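Long-range contacts in epidermal growth factor receptor pathway substrate 8-like protein 1 (Mus musculus, PDB 2CY5), which probably binds tyrosine-containing peptide motifs of partner proteins through its PTB domain, as part of EGF-receptor-linked signalling: residues A[9-15]-A[49-55]; A[78-83]-A[95-100]. All coordinates share one frame; numbering follows the deposited sequence.

In the fold
Both contacts belong to one seven-stranded antiparallel sheet, the strongly bent sheet of a PTB domain with its PH-like fold. Contact 1 pairs the first strand, 9-20, with strand 49-55. Contact 2 pairs strands 79-85 and 94-99, a hairpin that ends the sheet on one side. Strand 108-114 lies between the two pairs, next to 9-20 and to 94-99. The contacts follow one another along the chain, and their centres are about 15 Å apart. Bending of the sheet brings their inner faces together: L53 CD1 lies 3.6 Å from L95 CD2. Helix 118-133 packs against both contacts, so they share one hydrophobic core.

Contact 1 of 2, residues A[9-15]-A[49-55]; sequences SQYHVNH and QEMLLRV
V13, Y11, L53 and V55 form the apolar centre of this antiparallel pair. V13 CG2 packs on the CB of L53 at 4.1 Å. With V13 CG1 beside the backbone N (chi1 -61°), CG2 takes the place between that nitrogen and the carbonyl carbon and so meets L53. The Y11 ring meets V55 by its edge, with CE1 4.0 Å from V55 CG2. M51, a selenomethionine, extends this inner face and lays its SE 3.8 Å from H15 CB; the selenium stands oblique to the H15 ring. Two polar ends on this face have partners outside the pair: Y11 OH bonds to D125 and H15 NE2 to T18. A water links S9 OG to V55 O.

Paired backbone hydrogen bonds join S9 with V55, Y11 with L53, V13 with M51 and H15 with Q49. The V13 N to M51 O bond is nearly straight, at 173°.

On the outer face, L52 CD1 lies over one face of the H12 ring, 3.9 Å from its centroid and offset toward the rim, a CH-pi contact. E50 OE2 approaches the ring edge and takes a weak bond from H12 ND1, with the carboxylate turned nearly perpendicular to the ring. Q10 and R54 run alongside each other, their amide and guanidinium planes only 13° apart. Q10 OE1 receives R54 NH2 at 3.2 Å and, more weakly, R54 NE. One water gives a proton to N14 OD1 and a weak bond to E50 OE1, while N14 ND2 binds Q113.

The two faces therefore differ in chemistry. Y11, V13 and V55 pack under helix 118-133, and E103 of the second subunit packs on H15. The outer face is mostly more exposed and carries cross-strand side-chain pairs. D125 and A6 form the calcium site, which lies beside the S9 end.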
loop_
_atom_site.group_PDB
_atom_site.type_symbol
_atom_site.label_atom_id
_atom_site.label_comp_id
_atom_site.label_asym_id
_atom_site.label_seq_id
_atom_site.Cartn_x
_atom_site.Cartn_y
_atom_site.Cartn_z
ATOM N N SER A 9 17.550 -5.642 13.779
ATOM C CA SER A 9 17.881 -4.435 14.471
ATOM C C SER A 9 16.647 -3.546 14.282
ATOM O O SER A 9 15.858 -3.732 13.272
ATOM C CB SER A 9 19.055 -3.734 13.779
ATOM O OG SER A 9 20.212 -4.541 13.608
ATOM N N GLN A 10 16.499 -2.580 15.158
ATOM C CA GLN A 10 15.429 -1.506 15.027
ATOM C C GLN A 10 15.933 -0.138 15.139
ATOM O O GLN A 10 16.944 0.157 15.810
ATOM C CB GLN A 10 14.323 -1.543 16.023
ATOM C CG GLN A 10 14.576 -2.484 17.115
ATOM C CD GLN A 10 13.393 -2.497 18.066
ATOM O OE1 GLN A 10 12.444 -3.288 17.893
ATOM N NE2 GLN A 10 13.405 -1.546 19.016
ATOM N N TYR A 11 15.229 0.763 14.493
ATOM C CA TYR A 11 15.589 2.153 14.463
ATOM C C TYR A 11 14.302 3.008 14.589
ATOM O O TYR A 11 13.176 2.582 14.118
ATOM C CB TYR A 11 16.166 2.480 13.105
ATOM C CG TYR A 11 17.283 1.556 12.793
ATOM C CD1 TYR A 11 17.058 0.381 12.029
ATOM C CD2 TYR A 11 18.588 1.841 13.250
ATOM C CE1 TYR A 11 18.110 -0.507 11.693
ATOM C CE2 TYR A 11 19.683 0.964 12.881
ATOM C CZ TYR A 11 19.446 -0.165 12.115
ATOM O OH TYR A 11 20.406 -0.994 11.707
ATOM N N HIS A 12 14.389 4.080 15.344
ATOM C CA HIS A 12 13.236 4.965 15.346
ATOM C C HIS A 12 13.424 5.911 14.142
ATOM O O HIS A 12 14.543 6.420 13.904
ATOM C CB HIS A 12 13.172 5.784 16.588
ATOM C CG HIS A 12 12.816 4.970 17.794
ATOM N ND1 HIS A 12 11.591 5.077 18.420
ATOM C CD2 HIS A 12 13.486 3.975 18.416
ATOM C CE1 HIS A 12 11.536 4.180 19.377
ATOM N NE2 HIS A 12 12.672 3.499 19.394
ATOM N N VAL A 13 12.333 6.114 13.359
ATOM C CA VAL A 13 12.452 7.046 12.262
ATOM C C VAL A 13 11.133 7.831 12.222
ATOM O O VAL A 13 10.179 7.417 12.865
ATOM C CB VAL A 13 12.560 6.255 10.872
ATOM C CG1 VAL A 13 13.810 5.373 10.883
ATOM C CG2 VAL A 13 11.317 5.441 10.696
ATOM N N ASN A 14 11.095 8.825 11.357
ATOM C CA ASN A 14 9.833 9.542 11.076
ATOM C C ASN A 14 9.478 9.212 9.632
ATOM O O ASN A 14 10.209 9.551 8.687
ATOM C CB ASN A 14 10.119 11.079 11.117
ATOM C CG ASN A 14 10.191 11.599 12.595
ATOM O OD1 ASN A 14 9.668 11.031 13.421
ATOM N ND2 ASN A 14 10.880 12.626 12.823
ATOM N N HIS A 15 8.322 8.655 9.436
ATOM C CA HIS A 15 7.939 8.447 8.019
ATOM C C HIS A 15 7.537 9.807 7.468
ATOM O O HIS A 15 6.811 10.581 8.163
ATOM C CB HIS A 15 6.738 7.475 8.067
ATOM C CG HIS A 15 6.069 7.403 6.725
ATOM N ND1 HIS A 15 4.966 8.196 6.365
ATOM C CD2 HIS A 15 6.386 6.682 5.615
ATOM C CE1 HIS A 15 4.651 7.956 5.096
ATOM N NE2 HIS A 15 5.490 7.036 4.613
ATOM N N GLN A 49 5.755 11.338 10.876
ATOM C CA GLN A 49 5.069 10.447 11.817
ATOM C C GLN A 49 6.064 9.529 12.370
ATOM O O GLN A 49 6.688 8.792 11.600
ATOM C CB GLN A 49 3.992 9.675 11.101
ATOM C CG GLN A 49 3.301 8.646 11.969
ATOM C CD GLN A 49 2.050 8.039 11.252
ATOM O OE1 GLN A 49 1.256 8.779 10.637
ATOM N NE2 GLN A 49 1.863 6.702 11.351
ATOM N N GLU A 50 6.183 9.424 13.713
ATOM C CA GLU A 50 7.244 8.598 14.274
ATOM C C GLU A 50 6.917 7.148 14.180
ATOM O O GLU A 50 5.818 6.724 14.368
ATOM C CB GLU A 50 7.586 9.018 15.753
ATOM C CG GLU A 50 8.911 8.260 16.187
ATOM C CD GLU A 50 9.355 8.651 17.638
ATOM O OE1 GLU A 50 9.520 9.873 17.821
ATOM O OE2 GLU A 50 9.517 7.769 18.531
HETATM N N MSE A 51 7.905 6.323 13.816
HETATM C CA MSE A 51 7.652 4.906 13.682
HETATM C C MSE A 51 8.934 4.150 14.027
HETATM O O MSE A 51 10.048 4.676 13.998
HETATM C CB MSE A 51 7.374 4.544 12.179
HETATM C CG MSE A 51 6.004 4.729 11.708
HETATM SE SE MSE A 51 5.928 4.225 9.797
HETATM C CE MSE A 51 4.044 4.950 9.776
ATOM N N LEU A 52 8.746 2.900 14.278
ATOM C CA LEU A 52 9.837 1.917 14.539
ATOM C C LEU A 52 10.102 1.096 13.300
ATOM O O LEU A 52 9.251 0.314 12.883
ATOM C CB LEU A 52 9.374 0.897 15.553
ATOM C CG LEU A 52 10.433 0.331 16.492
ATOM C CD1 LEU A 52 11.716 1.170 16.580
ATOM C CD2 LEU A 52 9.725 0.277 17.868
ATOM N N LEU A 53 11.302 1.223 12.731
ATOM C CA LEU A 53 11.649 0.470 11.523
ATOM C C LEU A 53 12.576 -0.720 11.922
ATOM O O LEU A 53 13.667 -0.547 12.589
ATOM C CB LEU A 53 12.300 1.429 10.476
ATOM C CG LEU A 53 12.576 0.764 9.105
ATOM C CD1 LEU A 53 13.036 1.779 7.989
ATOM C CD2 LEU A 53 13.801 -0.183 9.213
ATOM N N ARG A 54 12.080 -1.920 11.691
ATOM C CA ARG A 54 12.790 -3.125 12.032
ATOM C C ARG A 54 13.346 -3.911 10.866
ATOM O O ARG A 54 12.671 -4.159 9.878
ATOM C CB ARG A 54 11.911 -3.927 12.973
ATOM C CG ARG A 54 12.590 -5.217 13.467
ATOM C CD ARG A 54 11.697 -6.140 14.388
ATOM N NE ARG A 54 11.300 -5.449 15.627
ATOM C CZ ARG A 54 10.295 -5.881 16.416
ATOM N NH1 ARG A 54 9.587 -6.987 16.118
ATOM N NH2 ARG A 54 9.976 -5.210 17.503
ATOM N N VAL A 55 14.688 -4.164 10.836
ATOM C CA VAL A 55 15.247 -4.950 9.715
ATOM C C VAL A 55 15.543 -6.360 10.230
ATOM O O VAL A 55 16.245 -6.488 11.265
ATOM C CB VAL A 55 16.497 -4.305 9.313
ATOM C CG1 VAL A 55 17.074 -4.948 8.136
ATOM C CG2 VAL A 55 16.190 -2.720 9.002
HETATM O O HOH W 1 19.421 -6.014 11.083
HETATM O O HOH W 2 10.325 12.349 15.746
#

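Contact 2 of 2, residues A[78-83]-A[95-100]; sequences AIVRCD and LLLVCQ
A78-D83 and L95-Q100 run antiparallel, their strand axes 166° apart, and a classic beta bulge shifts the register by one residue where V80 and R81 both face V98.

On the inner face, L97 CD2 touches both I79 and C82. It lies 3.8 Å from I79 CG2 and equally near C82 CB and SG. C82 SG stands anti to its own backbone nitrogen (chi1 175°), and L95 CD1 also touches it at 3.8 Å. I79 CG1 rests loosely on C99 SG.

At the bulge, V80 CG2 presses on V98 CG1 at 3.5 Å, the two side chains meeting at a slant. R81 CB covers the other branch, V98 CG2, at 3.9 Å. V98 O accepts two bonds here, from V80 N at 2.8 Å and from R81 N at 3.2 Å. R81 O takes V98 N in return, D83 and L96 exchange a pair of bonds, and A78 O takes Q100 N. The extended chain of R81 leads away from the partner strand, and its NH2 forms a salt bridge with D83 OD1 at 3.2 Å. That bridge joins alternate residues of one strand, along the same face as V98 and L96, and does not tie the two strands together.

I79, C82 and L95 touch helix 118-133 at L130, I126 and I122, while L97 and C99 lie on F112 and H110 of strand 108-114. L96, R81 and D83 turn to the other face, where V30 of helix 30-42 touches all three; D83 also reaches R123 of helix 118-133. Strand 108-114 hydrogen-bonds to the opposite edge of 94-99, leaving 79-85 as the outermost strand at this end of the sheet within the chain. In PTB domains a peptide typically adds to that strand beside the C-terminal helix, so 79-85 is probably the peptide-binding edge here.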
loop_
_atom_site.group_PDB
_atom_site.type_symbol
_atom_site.label_atom_id
_atom_site.label_comp_id
_atom_site.label_asym_id
_atom_site.label_seq_id
_atom_site.Cartn_x
_atom_site.Cartn_y
_atom_site.Cartn_z
ATOM N N ALA A 78 10.249 -7.865 -2.071
ATOM C CA ALA A 78 9.510 -6.665 -2.473
ATOM C C ALA A 78 10.383 -5.410 -2.527
ATOM O O ALA A 78 10.001 -4.446 -3.145
ATOM C CB ALA A 78 8.334 -6.440 -1.443
ATOM N N ILE A 79 11.565 -5.351 -1.925
ATOM C CA ILE A 79 12.365 -4.076 -2.009
ATOM C C ILE A 79 13.168 -3.958 -3.273
ATOM O O ILE A 79 13.998 -4.779 -3.545
ATOM C CB ILE A 79 13.278 -4.007 -0.693
ATOM C CG1 ILE A 79 12.322 -4.144 0.487
ATOM C CG2 ILE A 79 14.110 -2.780 -0.625
ATOM C CD1 ILE A 79 13.017 -4.068 1.846
ATOM N N VAL A 80 13.033 -2.921 -4.045
ATOM C CA VAL A 80 13.709 -2.904 -5.291
ATOM C C VAL A 80 14.840 -1.983 -5.135
ATOM O O VAL A 80 15.750 -2.077 -5.901
ATOM C CB VAL A 80 12.763 -2.521 -6.522
ATOM C CG1 VAL A 80 11.270 -2.622 -6.198
ATOM C CG2 VAL A 80 12.861 -1.073 -6.827
ATOM N N ARG A 81 14.804 -1.052 -4.186
ATOM C CA ARG A 81 15.948 -0.147 -4.010
ATOM C C ARG A 81 15.997 0.494 -2.619
ATOM O O ARG A 81 14.923 0.886 -2.055
ATOM C CB ARG A 81 15.932 1.031 -4.954
ATOM C CG ARG A 81 17.273 1.722 -4.807
ATOM C CD ARG A 81 17.721 2.497 -6.094
ATOM N NE ARG A 81 18.963 3.202 -5.896
ATOM C CZ ARG A 81 19.290 4.281 -6.564
ATOM N NH1 ARG A 81 18.474 4.749 -7.517
ATOM N NH2 ARG A 81 20.359 4.969 -6.163
ATOM N N CYS A 82 17.223 0.758 -2.086
ATOM C CA CYS A 82 17.240 1.415 -0.776
ATOM C C CYS A 82 18.398 2.400 -0.850
ATOM O O CYS A 82 19.477 1.953 -1.234
ATOM C CB CYS A 82 17.510 0.332 0.309
ATOM S SG CYS A 82 17.678 1.170 1.912
ATOM N N ASP A 83 18.220 3.698 -0.572
ATOM C CA ASP A 83 19.318 4.669 -0.643
ATOM C C ASP A 83 19.148 5.658 0.484
ATOM O O ASP A 83 18.128 5.642 1.226
ATOM C CB ASP A 83 19.299 5.410 -1.883
ATOM C CG ASP A 83 20.761 5.935 -2.305
ATOM O OD1 ASP A 83 20.966 6.515 -3.384
ATOM O OD2 ASP A 83 21.708 5.775 -1.526
ATOM N N LEU A 95 16.105 8.426 4.283
ATOM C CA LEU A 95 16.210 7.066 3.910
ATOM C C LEU A 95 15.121 6.863 2.755
ATOM O O LEU A 95 13.911 7.177 2.916
ATOM C CB LEU A 95 15.813 6.182 5.078
ATOM C CG LEU A 95 15.738 4.703 4.563
ATOM C CD1 LEU A 95 17.117 4.107 4.202
ATOM C CD2 LEU A 95 15.122 3.735 5.761
ATOM N N LEU A 96 15.534 6.411 1.600
ATOM C CA LEU A 96 14.547 6.178 0.555
ATOM C C LEU A 96 14.425 4.705 0.351
ATOM O O LEU A 96 15.439 3.910 0.276
ATOM C CB LEU A 96 15.059 6.847 -0.673
ATOM C CG LEU A 96 14.103 7.081 -1.836
ATOM C CD1 LEU A 96 14.708 8.041 -2.850
ATOM C CD2 LEU A 96 13.993 5.840 -2.429
ATOM N N LEU A 97 13.205 4.202 0.329
ATOM C CA LEU A 97 12.971 2.762 0.017
ATOM C C LEU A 97 11.969 2.654 -1.158
ATOM O O LEU A 97 10.896 3.262 -1.115
ATOM C CB LEU A 97 12.365 1.954 1.190
ATOM C CG LEU A 97 13.193 1.427 2.289
ATOM C CD1 LEU A 97 12.172 0.875 3.381
ATOM C CD2 LEU A 97 13.982 0.264 1.692
ATOM N N VAL A 98 12.326 1.956 -2.221
ATOM C CA VAL A 98 11.335 1.779 -3.291
ATOM C C VAL A 98 10.906 0.329 -3.142
ATOM O O VAL A 98 11.782 -0.584 -3.106
ATOM C CB VAL A 98 11.997 1.985 -4.628
ATOM C CG1 VAL A 98 10.893 1.691 -5.859
ATOM C CG2 VAL A 98 12.757 3.339 -4.640
ATOM N N CYS A 99 9.570 0.015 -3.077
ATOM C CA CYS A 99 9.126 -1.373 -2.931
ATOM C C CYS A 99 8.175 -1.640 -4.162
ATOM O O CYS A 99 7.582 -0.661 -4.743
ATOM C CB CYS A 99 8.292 -1.470 -1.675
ATOM S SG CYS A 99 9.443 -1.138 -0.358
ATOM N N GLN A 100 8.036 -2.895 -4.526
ATOM C CA GLN A 100 7.029 -3.255 -5.611
ATOM C C GLN A 100 6.256 -4.319 -4.887
ATOM O O GLN A 100 6.758 -5.475 -4.679
ATOM C CB GLN A 100 7.740 -3.863 -6.865
ATOM C CG GLN A 100 6.687 -4.462 -7.960
ATOM C CD GLN A 100 5.649 -3.366 -8.301
ATOM O OE1 GLN A 100 4.508 -3.363 -7.820
ATOM N NE2 GLN A 100 6.052 -2.436 -9.085
#